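Side-chain contacts in spore coat polysaccharide biosynthesis protein spsE (Bacillus subtilis, PDB 1VLI), which probably makes a sialic-acid-type sugar for the spore coat polysaccharide, acting as an N-acylneuraminate-9-phosphate synthase of the NeuB family: residues K21-D26 / A242-K247; P28-A33 / Q114-S119; I188-C193 / A214-A219; A236-G241 / D274-T279. All coordinates share one frame; numbering follows the deposited sequence.

Contact 1: K21-D26 / A242-K247; sequences KTVGKD and AKLIEK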
loop_
_atom_site.group_PDB
_atom_site.type_symbol
_atom_site.label_atom_id
_atom_site.label_comp_id
_atom_site.label_asym_id
_atom_site.label_seq_id
_atom_site.Cartn_x
_atom_site.Cartn_y
_atom_site.Cartn_z
ATOM N N LYS A 21 -19.056 -2.214 -6.781
ATOM C CA LYS A 21 -18.567 -3.594 -6.891
ATOM C C LYS A 21 -18.257 -4.251 -5.562
ATOM O O LYS A 21 -17.586 -3.669 -4.719
ATOM C CB LYS A 21 -17.293 -3.618 -7.733
ATOM C CG LYS A 21 -17.518 -4.259 -9.047
ATOM C CD LYS A 21 -16.550 -3.767 -10.089
ATOM C CE LYS A 21 -17.141 -4.023 -11.470
ATOM N NZ LYS A 21 -16.087 -4.310 -12.474
ATOM N N THR A 22 -18.699 -5.483 -5.397
ATOM C CA THR A 22 -18.441 -6.218 -4.160
ATOM C C THR A 22 -17.060 -6.848 -4.119
ATOM O O THR A 22 -16.511 -7.321 -5.142
ATOM C CB THR A 22 -19.504 -7.270 -3.953
ATOM O OG1 THR A 22 -20.762 -6.683 -4.272
ATOM C CG2 THR A 22 -19.633 -7.633 -2.454
ATOM N N VAL A 23 -16.519 -6.865 -2.909
ATOM C CA VAL A 23 -15.198 -7.402 -2.633
ATOM C C VAL A 23 -15.361 -8.314 -1.428
ATOM O O VAL A 23 -15.896 -7.889 -0.409
ATOM C CB VAL A 23 -14.237 -6.225 -2.346
ATOM C CG1 VAL A 23 -12.812 -6.672 -2.154
ATOM C CG2 VAL A 23 -14.315 -5.188 -3.499
ATOM N N GLY A 24 -14.926 -9.567 -1.537
ATOM C CA GLY A 24 -15.030 -10.496 -0.412
ATOM C C GLY A 24 -15.960 -11.661 -0.644
ATOM O O GLY A 24 -16.184 -12.043 -1.796
ATOM N N LYS A 25 -16.519 -12.221 0.438
ATOM C CA LYS A 25 -17.318 -13.473 0.380
ATOM C C LYS A 25 -18.303 -13.499 -0.784
ATOM O O LYS A 25 -19.181 -12.634 -0.864
ATOM C CB LYS A 25 -18.078 -13.707 1.694
ATOM C CG LYS A 25 -18.800 -15.079 1.788
ATOM N N ASP A 26 -18.139 -14.479 -1.680
ATOM C CA ASP A 26 -19.057 -14.749 -2.825
ATOM C C ASP A 26 -18.962 -13.774 -3.987
ATOM O O ASP A 26 -19.532 -14.013 -5.052
ATOM C CB ASP A 26 -20.529 -14.887 -2.396
ATOM C CG ASP A 26 -20.742 -15.967 -1.340
ATOM O OD1 ASP A 26 -19.873 -16.856 -1.164
ATOM O OD2 ASP A 26 -21.764 -15.995 -0.621
ATOM N N ALA A 242 -7.580 -15.903 -2.017
ATOM C CA ALA A 242 -7.342 -14.435 -2.161
ATOM C C ALA A 242 -8.551 -13.781 -2.844
ATOM O O ALA A 242 -9.103 -14.355 -3.754
ATOM C CB ALA A 242 -6.077 -14.175 -3.002
ATOM N N LYS A 243 -8.974 -12.604 -2.410
ATOM C CA LYS A 243 -10.155 -11.960 -3.036
ATOM C C LYS A 243 -9.853 -10.644 -3.798
ATOM O O LYS A 243 -10.760 -10.023 -4.382
ATOM C CB LYS A 243 -11.263 -11.752 -1.994
ATOM C CG LYS A 243 -11.671 -13.012 -1.228
ATOM C CD LYS A 243 -12.254 -14.070 -2.163
ATOM C CE LYS A 243 -13.552 -13.620 -2.829
ATOM N NZ LYS A 243 -14.240 -14.762 -3.531
ATOM N N LEU A 244 -8.587 -10.227 -3.738
ATOM C CA LEU A 244 -8.030 -9.197 -4.586
ATOM C C LEU A 244 -6.637 -9.611 -5.005
ATOM O O LEU A 244 -5.918 -10.334 -4.261
ATOM C CB LEU A 244 -7.923 -7.853 -3.881
ATOM C CG LEU A 244 -8.925 -7.313 -2.857
ATOM C CD1 LEU A 244 -8.757 -8.079 -1.524
ATOM C CD2 LEU A 244 -8.550 -5.897 -2.661
ATOM N N ILE A 245 -6.273 -9.167 -6.215
ATOM C CA ILE A 245 -4.955 -9.402 -6.815
ATOM C C ILE A 245 -4.494 -8.082 -7.360
ATOM O O ILE A 245 -5.251 -7.406 -8.065
ATOM C CB ILE A 245 -5.012 -10.434 -7.984
ATOM C CG1 ILE A 245 -5.534 -11.800 -7.548
ATOM C CG2 ILE A 245 -3.649 -10.595 -8.689
ATOM C CD1 ILE A 245 -4.632 -12.551 -6.415
ATOM N N GLU A 246 -3.255 -7.724 -7.057
ATOM C CA GLU A 246 -2.628 -6.543 -7.633
ATOM C C GLU A 246 -1.406 -7.018 -8.446
ATOM O O GLU A 246 -0.600 -7.838 -7.954
ATOM C CB GLU A 246 -2.212 -5.611 -6.506
ATOM C CG GLU A 246 -1.861 -4.186 -6.893
ATOM C CD GLU A 246 -1.358 -3.374 -5.700
ATOM O OE1 GLU A 246 -1.453 -3.853 -4.536
ATOM O OE2 GLU A 246 -0.852 -2.251 -5.923
ATOM N N LYS A 247 -1.300 -6.548 -9.698
ATOM C CA LYS A 247 -0.134 -6.826 -10.551
ATOM C C LYS A 247 0.254 -5.574 -11.324
ATOM O O LYS A 247 -0.639 -4.842 -11.793
ATOM C CB LYS A 247 -0.464 -7.951 -11.540
ATOM C CG LYS A 247 0.731 -8.603 -12.252
ATOM C CD LYS A 247 1.274 -9.802 -11.514
ATOM C CE LYS A 247 2.058 -10.716 -12.453
ATOM N NZ LYS A 247 2.744 -11.805 -11.687
HETATM O O HOH W 1 -13.623 -9.873 -4.019
#
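V23 and L244 bring the N-terminal β-hairpin (strands 15-18 and 21-24) against the start of strand 244-248, at the N-terminal end of the TIM barrel's parallel strands. The apolar part is a single meeting: V23 CG1 lies 4.0 Å from L244 CG, and the two side chains cross at about a right angle. A chi1 of -175° sets CG1 opposite the backbone N of V23, which makes this methyl the one that meets L244. V23 also touches F30 of the adjoining strand, so a compact branched residue suits this buried place. K243, its chain bent at chi2 and chi3, folds back over the hairpin's exit, and its CE methylene rests against G24 O at 3.2 Å, a packing contact and not a hydrogen bond. G24 has positive phi (115°), where a side chain would collide with the carbonyl oxygen of V23, so glycine suits the way out of the strand. The polar part begins with K243 NZ, which goes on to a hydrogen bond with A27 O. D26 is of opposite charge, but its OD1 stays 6.5 Å from K243 NZ, too far for a salt bridge. No direct hydrogen bond joins the two segments; one water does the work, accepting from G24 N at 2.8 Å and donating to K243 O at 2.9 Å.

Contact 2: P28-A33 / Q114-S119; sequences PVFIIA and QVIFLS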
loop_
_atom_site.group_PDB
_atom_site.type_symbol
_atom_site.label_atom_id
_atom_site.label_comp_id
_atom_site.label_asym_id
_atom_site.label_seq_id
_atom_site.Cartn_x
_atom_site.Cartn_y
_atom_site.Cartn_z
ATOM N N PRO A 28 -16.798 -11.764 -6.992
ATOM C CA PRO A 28 -15.660 -12.029 -7.892
ATOM C C PRO A 28 -14.359 -11.436 -7.327
ATOM O O PRO A 28 -14.412 -10.432 -6.613
ATOM C CB PRO A 28 -16.037 -11.263 -9.174
ATOM C CG PRO A 28 -17.501 -11.058 -9.086
ATOM C CD PRO A 28 -17.840 -10.932 -7.643
ATOM N N VAL A 29 -13.208 -12.046 -7.629
ATOM C CA VAL A 29 -11.920 -11.473 -7.249
ATOM C C VAL A 29 -11.808 -10.055 -7.811
ATOM O O VAL A 29 -12.166 -9.815 -8.959
ATOM C CB VAL A 29 -10.731 -12.374 -7.689
ATOM C CG1 VAL A 29 -9.367 -11.726 -7.310
ATOM C CG2 VAL A 29 -10.835 -13.752 -6.996
ATOM N N PHE A 30 -11.348 -9.117 -6.985
ATOM C CA PHE A 30 -11.200 -7.713 -7.394
ATOM C C PHE A 30 -9.772 -7.509 -7.895
ATOM O O PHE A 30 -8.787 -7.667 -7.119
ATOM C CB PHE A 30 -11.515 -6.784 -6.216
ATOM C CG PHE A 30 -11.602 -5.329 -6.591
ATOM C CD1 PHE A 30 -12.779 -4.779 -7.087
ATOM C CD2 PHE A 30 -10.497 -4.506 -6.423
ATOM C CE1 PHE A 30 -12.837 -3.401 -7.454
ATOM C CE2 PHE A 30 -10.536 -3.172 -6.744
ATOM C CZ PHE A 30 -11.724 -2.606 -7.287
ATOM N N ILE A 31 -9.663 -7.180 -9.190
ATOM C CA ILE A 31 -8.355 -7.092 -9.870
ATOM C C ILE A 31 -7.885 -5.679 -10.085
ATOM O O ILE A 31 -8.566 -4.858 -10.750
ATOM C CB ILE A 31 -8.336 -7.870 -11.218
ATOM C CG1 ILE A 31 -8.835 -9.284 -11.032
ATOM C CG2 ILE A 31 -6.927 -7.866 -11.826
ATOM C CD1 ILE A 31 -9.114 -10.032 -12.298
ATOM N N ILE A 32 -6.702 -5.401 -9.538
ATOM C CA ILE A 32 -6.094 -4.066 -9.597
ATOM C C ILE A 32 -4.903 -4.096 -10.545
ATOM O O ILE A 32 -3.894 -4.761 -10.267
ATOM C CB ILE A 32 -5.650 -3.662 -8.231
ATOM C CG1 ILE A 32 -6.801 -3.772 -7.228
ATOM C CG2 ILE A 32 -5.079 -2.262 -8.181
ATOM C CD1 ILE A 32 -6.302 -3.736 -5.738
ATOM N N ALA A 33 -5.025 -3.400 -11.684
ATOM C CA ALA A 33 -3.863 -3.229 -12.544
ATOM C C ALA A 33 -3.062 -2.024 -12.070
ATOM O O ALA A 33 -3.590 -0.914 -11.992
ATOM C CB ALA A 33 -4.277 -3.084 -13.964
ATOM N N GLN A 114 -15.065 2.334 -17.585
ATOM C CA GLN A 114 -15.618 1.528 -16.499
ATOM C C GLN A 114 -14.550 0.794 -15.707
ATOM O O GLN A 114 -14.678 -0.395 -15.396
ATOM C CB GLN A 114 -16.699 0.585 -17.010
ATOM C CG GLN A 114 -18.052 1.248 -17.089
ATOM C CD GLN A 114 -18.881 0.724 -18.232
ATOM O OE1 GLN A 114 -19.074 -0.494 -18.382
ATOM N NE2 GLN A 114 -19.381 1.643 -19.060
ATOM N N VAL A 115 -13.474 1.512 -15.411
ATOM C CA VAL A 115 -12.508 1.020 -14.454
ATOM C C VAL A 115 -12.412 2.005 -13.286
ATOM O O VAL A 115 -12.715 3.214 -13.415
ATOM C CB VAL A 115 -11.129 0.646 -15.093
ATOM C CG1 VAL A 115 -11.316 -0.256 -16.283
ATOM C CG2 VAL A 115 -10.375 1.860 -15.519
ATOM N N ILE A 116 -12.018 1.463 -12.141
ATOM C CA ILE A 116 -12.007 2.217 -10.913
ATOM C C ILE A 116 -10.588 2.698 -10.685
ATOM O O ILE A 116 -9.655 1.885 -10.503
ATOM C CB ILE A 116 -12.470 1.328 -9.729
ATOM C CG1 ILE A 116 -13.928 0.859 -9.920
ATOM C CG2 ILE A 116 -12.259 2.051 -8.384
ATOM C CD1 ILE A 116 -14.325 -0.301 -8.976
ATOM N N PHE A 117 -10.441 4.017 -10.668
ATOM C CA PHE A 117 -9.192 4.668 -10.372
ATOM C C PHE A 117 -8.884 4.545 -8.898
ATOM O O PHE A 117 -9.740 4.821 -8.045
ATOM C CB PHE A 117 -9.274 6.146 -10.744
ATOM C CG PHE A 117 -8.028 6.933 -10.400
ATOM C CD1 PHE A 117 -6.981 7.052 -11.326
ATOM C CD2 PHE A 117 -7.888 7.545 -9.154
ATOM C CE1 PHE A 117 -5.817 7.777 -11.000
ATOM C CE2 PHE A 117 -6.728 8.258 -8.823
ATOM C CZ PHE A 117 -5.700 8.378 -9.750
ATOM N N LEU A 118 -7.649 4.127 -8.616
ATOM C CA LEU A 118 -7.132 4.052 -7.250
ATOM C C LEU A 118 -5.739 4.634 -7.144
ATOM O O LEU A 118 -4.940 4.554 -8.078
ATOM C CB LEU A 118 -7.090 2.604 -6.771
ATOM C CG LEU A 118 -8.414 1.867 -6.607
ATOM C CD1 LEU A 118 -8.059 0.453 -6.296
ATOM C CD2 LEU A 118 -9.251 2.456 -5.496
ATOM N N SER A 119 -5.440 5.210 -5.989
ATOM C CA SER A 119 -4.073 5.610 -5.688
ATOM C C SER A 119 -3.710 5.304 -4.221
ATOM O O SER A 119 -4.538 4.814 -3.444
ATOM C CB SER A 119 -3.903 7.096 -5.986
ATOM O OG SER A 119 -2.556 7.380 -6.245
#
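F30 reaches across the interior of the TIM barrel to I116 and L118, linking strand 30-36 to strand 116-118 over the intervening strand 60-63. The two short strand segments approach to 8.8 Å with 59° between their directions, and no hydrogen bond joins them, so side chains alone fill the distance. The main bump is the F30 ring. F30 CB points toward the other strand, and chi1 of -171°, with CG opposite the backbone N, carries the ring on into the hollow between two aliphatic ends. I116 CD1 meets one edge of the ring, in its plane, 3.8 Å from F30 CE1. L118 CD1 comes near the plane at the edge on the other side, 4.4 Å from F30 CE2. A flat, wide residue suits this place because its edges can touch two neighbours at once, while A60, on the strand between, is small enough to leave room for it. L118 answers with a smaller bump of its own: its CD1 fits the notch between F30 and I32. The I32 side chain lies about 10 Å from the bound zinc ion, which is held by H226 and H248. The longest of the three approaches is that of I32 CG2 to L118 CD1, 4.5 Å.

Contact 3: I188-C193 / A214-A219; sequences IAIMHC and AAFPEA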
loop_
_atom_site.group_PDB
_atom_site.type_symbol
_atom_site.label_atom_id
_atom_site.label_comp_id
_atom_site.label_asym_id
_atom_site.label_seq_id
_atom_site.Cartn_x
_atom_site.Cartn_y
_atom_site.Cartn_z
ATOM N N ILE A 188 -12.157 -3.273 5.503
ATOM C CA ILE A 188 -10.694 -3.425 5.482
ATOM C C ILE A 188 -10.306 -4.611 4.616
ATOM O O ILE A 188 -10.970 -5.637 4.660
ATOM C CB ILE A 188 -10.197 -3.644 6.903
ATOM C CG1 ILE A 188 -10.579 -2.464 7.776
ATOM C CG2 ILE A 188 -8.690 -3.889 6.946
ATOM C CD1 ILE A 188 -10.402 -2.744 9.267
ATOM N N ALA A 189 -9.262 -4.441 3.797
ATOM C CA ALA A 189 -8.665 -5.528 2.998
ATOM C C ALA A 189 -7.172 -5.520 3.310
ATOM O O ALA A 189 -6.561 -4.444 3.394
ATOM C CB ALA A 189 -8.896 -5.345 1.508
ATOM N N ILE A 190 -6.596 -6.708 3.462
ATOM C CA ILE A 190 -5.195 -6.856 3.895
ATOM C C ILE A 190 -4.481 -7.593 2.773
ATOM O O ILE A 190 -4.886 -8.688 2.436
ATOM C CB ILE A 190 -5.138 -7.700 5.198
ATOM C CG1 ILE A 190 -5.999 -7.053 6.299
ATOM C CG2 ILE A 190 -3.685 -7.895 5.671
ATOM C CD1 ILE A 190 -5.927 -7.730 7.648
HETATM N N MSE A 191 -3.453 -6.988 2.169
HETATM C CA MSE A 191 -2.737 -7.645 1.076
HETATM C C MSE A 191 -1.483 -8.331 1.622
HETATM O O MSE A 191 -0.708 -7.725 2.325
HETATM C CB MSE A 191 -2.324 -6.671 -0.003
HETATM C CG MSE A 191 -3.459 -5.713 -0.521
HETATM SE SE MSE A 191 -4.810 -6.689 -1.479
HETATM C CE MSE A 191 -3.910 -6.857 -3.205
ATOM N N HIS A 192 -1.289 -9.589 1.282
ATOM C CA HIS A 192 0.004 -10.234 1.445
ATOM C C HIS A 192 0.870 -9.802 0.289
ATOM O O HIS A 192 0.363 -9.559 -0.796
ATOM C CB HIS A 192 -0.153 -11.759 1.443
ATOM C CG HIS A 192 1.147 -12.496 1.395
ATOM N ND1 HIS A 192 2.176 -12.250 2.283
ATOM C CD2 HIS A 192 1.583 -13.477 0.573
ATOM C CE1 HIS A 192 3.182 -13.062 2.016
ATOM N NE2 HIS A 192 2.846 -13.820 0.991
ATOM N N CYS A 193 2.177 -9.761 0.495
ATOM C CA CYS A 193 3.031 -9.073 -0.428
ATOM C C CYS A 193 4.495 -9.335 -0.119
ATOM O O CYS A 193 4.858 -9.449 1.041
ATOM C CB CYS A 193 2.745 -7.584 -0.236
ATOM S SG CYS A 193 3.670 -6.569 -1.343
ATOM N N ALA A 214 -8.046 -16.811 8.330
ATOM C CA ALA A 214 -8.532 -17.363 9.571
ATOM C C ALA A 214 -8.225 -16.408 10.706
ATOM O O ALA A 214 -9.080 -16.163 11.546
ATOM C CB ALA A 214 -7.944 -18.761 9.819
ATOM N N ALA A 215 -7.036 -15.809 10.704
ATOM C CA ALA A 215 -6.640 -14.896 11.803
ATOM C C ALA A 215 -7.472 -13.619 11.900
ATOM O O ALA A 215 -7.668 -13.113 13.007
ATOM C CB ALA A 215 -5.115 -14.562 11.763
ATOM N N PHE A 216 -7.941 -13.104 10.749
ATOM C CA PHE A 216 -8.778 -11.896 10.664
ATOM C C PHE A 216 -10.045 -12.172 9.861
ATOM O O PHE A 216 -10.190 -11.668 8.735
ATOM C CB PHE A 216 -7.992 -10.759 9.979
ATOM C CG PHE A 216 -6.713 -10.423 10.678
ATOM C CD1 PHE A 216 -6.714 -9.586 11.799
ATOM C CD2 PHE A 216 -5.504 -10.968 10.247
ATOM C CE1 PHE A 216 -5.535 -9.302 12.489
ATOM C CE2 PHE A 216 -4.311 -10.679 10.930
ATOM C CZ PHE A 216 -4.340 -9.859 12.059
ATOM N N PRO A 217 -10.987 -12.923 10.423
ATOM C CA PRO A 217 -12.073 -13.441 9.626
ATOM C C PRO A 217 -13.070 -12.357 9.220
ATOM O O PRO A 217 -13.955 -12.622 8.417
ATOM C CB PRO A 217 -12.708 -14.509 10.544
ATOM C CG PRO A 217 -12.525 -13.964 11.886
ATOM C CD PRO A 217 -11.164 -13.256 11.844
ATOM N N GLU A 218 -12.925 -11.143 9.737
ATOM C CA GLU A 218 -13.746 -10.027 9.231
ATOM C C GLU A 218 -13.026 -9.142 8.203
ATOM O O GLU A 218 -13.605 -8.173 7.699
ATOM C CB GLU A 218 -14.267 -9.161 10.381
ATOM C CG GLU A 218 -15.511 -9.707 11.070
ATOM C CD GLU A 218 -15.799 -8.963 12.361
ATOM O OE1 GLU A 218 -16.446 -7.881 12.309
ATOM O OE2 GLU A 218 -15.351 -9.451 13.432
ATOM N N ALA A 219 -11.756 -9.434 7.927
ATOM C CA ALA A 219 -11.015 -8.725 6.895
ATOM C C ALA A 219 -11.174 -9.538 5.620
ATOM O O ALA A 219 -11.474 -10.752 5.694
ATOM C CB ALA A 219 -9.578 -8.602 7.272
#
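Within the β-α-β unit formed by strand 188-193, helix 208-215 and strand 220-225, I190 of the first strand packs under F216 and A219, which lead from the helix into the second strand. I190 CD1 makes the closest side-chain approaches. It lies over a face of the F216 ring, 4.1 Å from F216 CG, and touches A219 CB at 3.8 Å. I190 CG1 is anti to the carbonyl carbon (chi1 -57°) and chi2 is extended, which carries CD1 outward from the strand to the angle between these two residues. Isoleucine suits the position, its longer arm reaching the ring while the side chain also touches F163 and I221 of the flanking strands; A219 is small enough to let the chain come close, with A219 CA only 3.8 Å from I188 O. F216 is where helical backbone angles end, and a type I β-turn runs from it to A219, closed by the bond from A219 N to F216 O at 2.8 Å. P217, with its restricted phi, fits the second position of that turn. Farther out, I170, V173 and W177 of helix 170-181 touch the F216 side chain, W177 with its ring plane at about 50° to that of F216, and I188 and I190 pair through their backbones with V220. Such a junction, where the chain leaves the helix and re-enters the sheet beside the strand it came from, is typical of the β-α-β crossover of TIM barrels.

Contact 4: A236-G241 / D274-T279; sequences AAVRLG and DGIRKT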
loop_
_atom_site.group_PDB
_atom_site.type_symbol
_atom_site.label_atom_id
_atom_site.label_comp_id
_atom_site.label_asym_id
_atom_site.label_seq_id
_atom_site.Cartn_x
_atom_site.Cartn_y
_atom_site.Cartn_z
ATOM N N ALA A 236 -2.707 -19.403 -8.250
ATOM C CA ALA A 236 -2.489 -20.219 -7.051
ATOM C C ALA A 236 -3.053 -19.460 -5.850
ATOM O O ALA A 236 -3.762 -20.024 -5.042
ATOM C CB ALA A 236 -1.028 -20.526 -6.879
ATOM N N ALA A 237 -2.789 -18.161 -5.777
ATOM C CA ALA A 237 -3.329 -17.302 -4.712
ATOM C C ALA A 237 -4.858 -17.349 -4.659
ATOM O O ALA A 237 -5.437 -17.515 -3.567
ATOM C CB ALA A 237 -2.858 -15.875 -4.891
ATOM N N VAL A 238 -5.497 -17.189 -5.831
ATOM C CA VAL A 238 -6.949 -17.199 -5.943
ATOM C C VAL A 238 -7.490 -18.529 -5.445
ATOM O O VAL A 238 -8.460 -18.570 -4.682
ATOM C CB VAL A 238 -7.402 -16.932 -7.412
ATOM C CG1 VAL A 238 -8.864 -17.366 -7.668
ATOM C CG2 VAL A 238 -7.212 -15.475 -7.749
ATOM N N ARG A 239 -6.853 -19.625 -5.834
ATOM C CA ARG A 239 -7.358 -20.914 -5.374
ATOM C C ARG A 239 -6.968 -21.261 -3.928
ATOM O O ARG A 239 -7.396 -22.276 -3.417
ATOM C CB ARG A 239 -7.204 -22.035 -6.419
ATOM C CG ARG A 239 -5.970 -22.895 -6.397
ATOM C CD ARG A 239 -5.862 -23.800 -7.659
ATOM N NE ARG A 239 -4.991 -23.156 -8.635
ATOM C CZ ARG A 239 -3.670 -23.358 -8.743
ATOM N NH1 ARG A 239 -3.035 -24.262 -7.958
ATOM N NH2 ARG A 239 -2.984 -22.648 -9.656
ATOM N N LEU A 240 -6.210 -20.375 -3.281
ATOM C CA LEU A 240 -5.989 -20.392 -1.842
ATOM C C LEU A 240 -6.866 -19.373 -1.126
ATOM O O LEU A 240 -6.678 -19.167 0.045
ATOM C CB LEU A 240 -4.525 -20.088 -1.493
ATOM C CG LEU A 240 -3.634 -21.324 -1.596
ATOM C CD1 LEU A 240 -2.172 -20.983 -1.553
ATOM C CD2 LEU A 240 -3.967 -22.285 -0.507
ATOM N N GLY A 241 -7.787 -18.721 -1.839
ATOM C CA GLY A 241 -8.803 -17.887 -1.219
ATOM C C GLY A 241 -8.634 -16.377 -1.345
ATOM O O GLY A 241 -9.440 -15.626 -0.787
ATOM N N ASP A 274 -7.875 -13.659 -17.465
ATOM C CA ASP A 274 -8.517 -14.866 -17.940
ATOM C C ASP A 274 -8.120 -16.076 -17.060
ATOM O O ASP A 274 -8.959 -16.910 -16.709
ATOM C CB ASP A 274 -8.180 -15.119 -19.420
ATOM C CG ASP A 274 -8.751 -14.036 -20.378
ATOM O OD1 ASP A 274 -9.614 -13.219 -19.969
ATOM O OD2 ASP A 274 -8.385 -13.939 -21.582
ATOM N N GLY A 275 -6.844 -16.175 -16.707
ATOM C CA GLY A 275 -6.418 -17.171 -15.721
ATOM C C GLY A 275 -7.237 -17.128 -14.428
ATOM O O GLY A 275 -7.811 -18.147 -14.014
ATOM N N ILE A 276 -7.298 -15.946 -13.804
ATOM C CA ILE A 276 -8.042 -15.743 -12.549
ATOM C C ILE A 276 -9.512 -16.132 -12.693
ATOM O O ILE A 276 -10.063 -16.805 -11.819
ATOM C CB ILE A 276 -7.928 -14.268 -12.056
ATOM C CG1 ILE A 276 -6.580 -14.024 -11.395
ATOM C CG2 ILE A 276 -9.021 -13.930 -11.045
ATOM C CD1 ILE A 276 -6.064 -12.612 -11.592
ATOM N N ARG A 277 -10.132 -15.712 -13.789
ATOM C CA ARG A 277 -11.561 -15.846 -13.942
ATOM C C ARG A 277 -11.945 -17.285 -14.209
ATOM O O ARG A 277 -13.032 -17.720 -13.833
ATOM C CB ARG A 277 -12.053 -14.931 -15.068
ATOM C CG ARG A 277 -11.970 -13.434 -14.721
ATOM C CD ARG A 277 -13.008 -12.960 -13.708
ATOM N NE ARG A 277 -12.869 -11.528 -13.422
ATOM C CZ ARG A 277 -12.665 -11.008 -12.214
ATOM N NH1 ARG A 277 -12.584 -11.792 -11.133
ATOM N NH2 ARG A 277 -12.549 -9.700 -12.075
ATOM N N LYS A 278 -11.045 -18.016 -14.864
ATOM C CA LYS A 278 -11.233 -19.428 -15.150
ATOM C C LYS A 278 -11.092 -20.208 -13.859
ATOM O O LYS A 278 -11.912 -21.092 -13.573
ATOM C CB LYS A 278 -10.204 -19.903 -16.183
ATOM C CG LYS A 278 -10.104 -21.429 -16.368
ATOM C CD LYS A 278 -8.905 -21.736 -17.256
ATOM C CE LYS A 278 -9.221 -22.870 -18.184
ATOM N NZ LYS A 278 -10.036 -22.305 -19.310
ATOM N N THR A 279 -10.051 -19.879 -13.092
ATOM C CA THR A 279 -9.789 -20.504 -11.817
ATOM C C THR A 279 -10.996 -20.319 -10.917
ATOM O O THR A 279 -11.323 -21.220 -10.143
ATOM C CB THR A 279 -8.561 -19.863 -11.171
ATOM O OG1 THR A 279 -7.422 -20.111 -11.999
ATOM C CG2 THR A 279 -8.203 -20.527 -9.828
#
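V238 and T279 meet where helix 232-239 lies beside helix 266-285 on the outside of the barrel. V238 uses both methyls. CG1 touches T279 CG2 at 3.9 Å, while CG2 faces I276, 4.0 Å from I276 CG1, with the two side chains at about a right angle. The T279 methyl serves a second neighbour too, standing 3.9 Å from R239 CB and near the edge of that residue's guanidinium. Threonine suits the place because its branches divide the work: chi1 of -63° puts OG1 beside the backbone N and leaves CG2 opposite that N, packed against the neighbouring helix. OG1 donates to G275 O at 2.8 Å, from 41° out of the carbonyl plane; this bond holds the side-chain rotation, while the same oxygen also takes the helix bond from T279 N. With a serine in its place the methyl would be missing, and V238 CG1 and R239 CB would probably face a gap between the helices. R239 NE is buried here without a polar partner, and A236 CA lies over one face of the guanidinium. One shell farther, I276 rests on I31 of the barrel wall. Helix 232-239 closes in a Schellman motif, A242 N to A237 O and G241 N to V238 O, with G241 as C-prime. Two helices side by side outside the strands, with I276 reaching I31, belong to the outer helical layer of the TIM barrel.

All four contacts are largely buried, but in different layers of one barrel. Contact 2 fills the interior and contact 1 closes the N-terminal end of the strands; they share a backbone seam, where strand 244-248 pairs with strand 30-36 through K243 O to F30 N. Contact 3 reaches strand 188-193 of the same sheet from outside, and contact 4, its centre about 22 Å from the centre of the chain, joins two outer helices. Contact 1 alone spans its segments with water and a lysine, as fits the barrel's end; contacts 2 and 3 are apolar, and contact 4 mixes methyls with a partly exposed arginine. I245 passes from contact 1 to V238 and I276, tying strand to helices, while R277 reaches V29 O of contact 2.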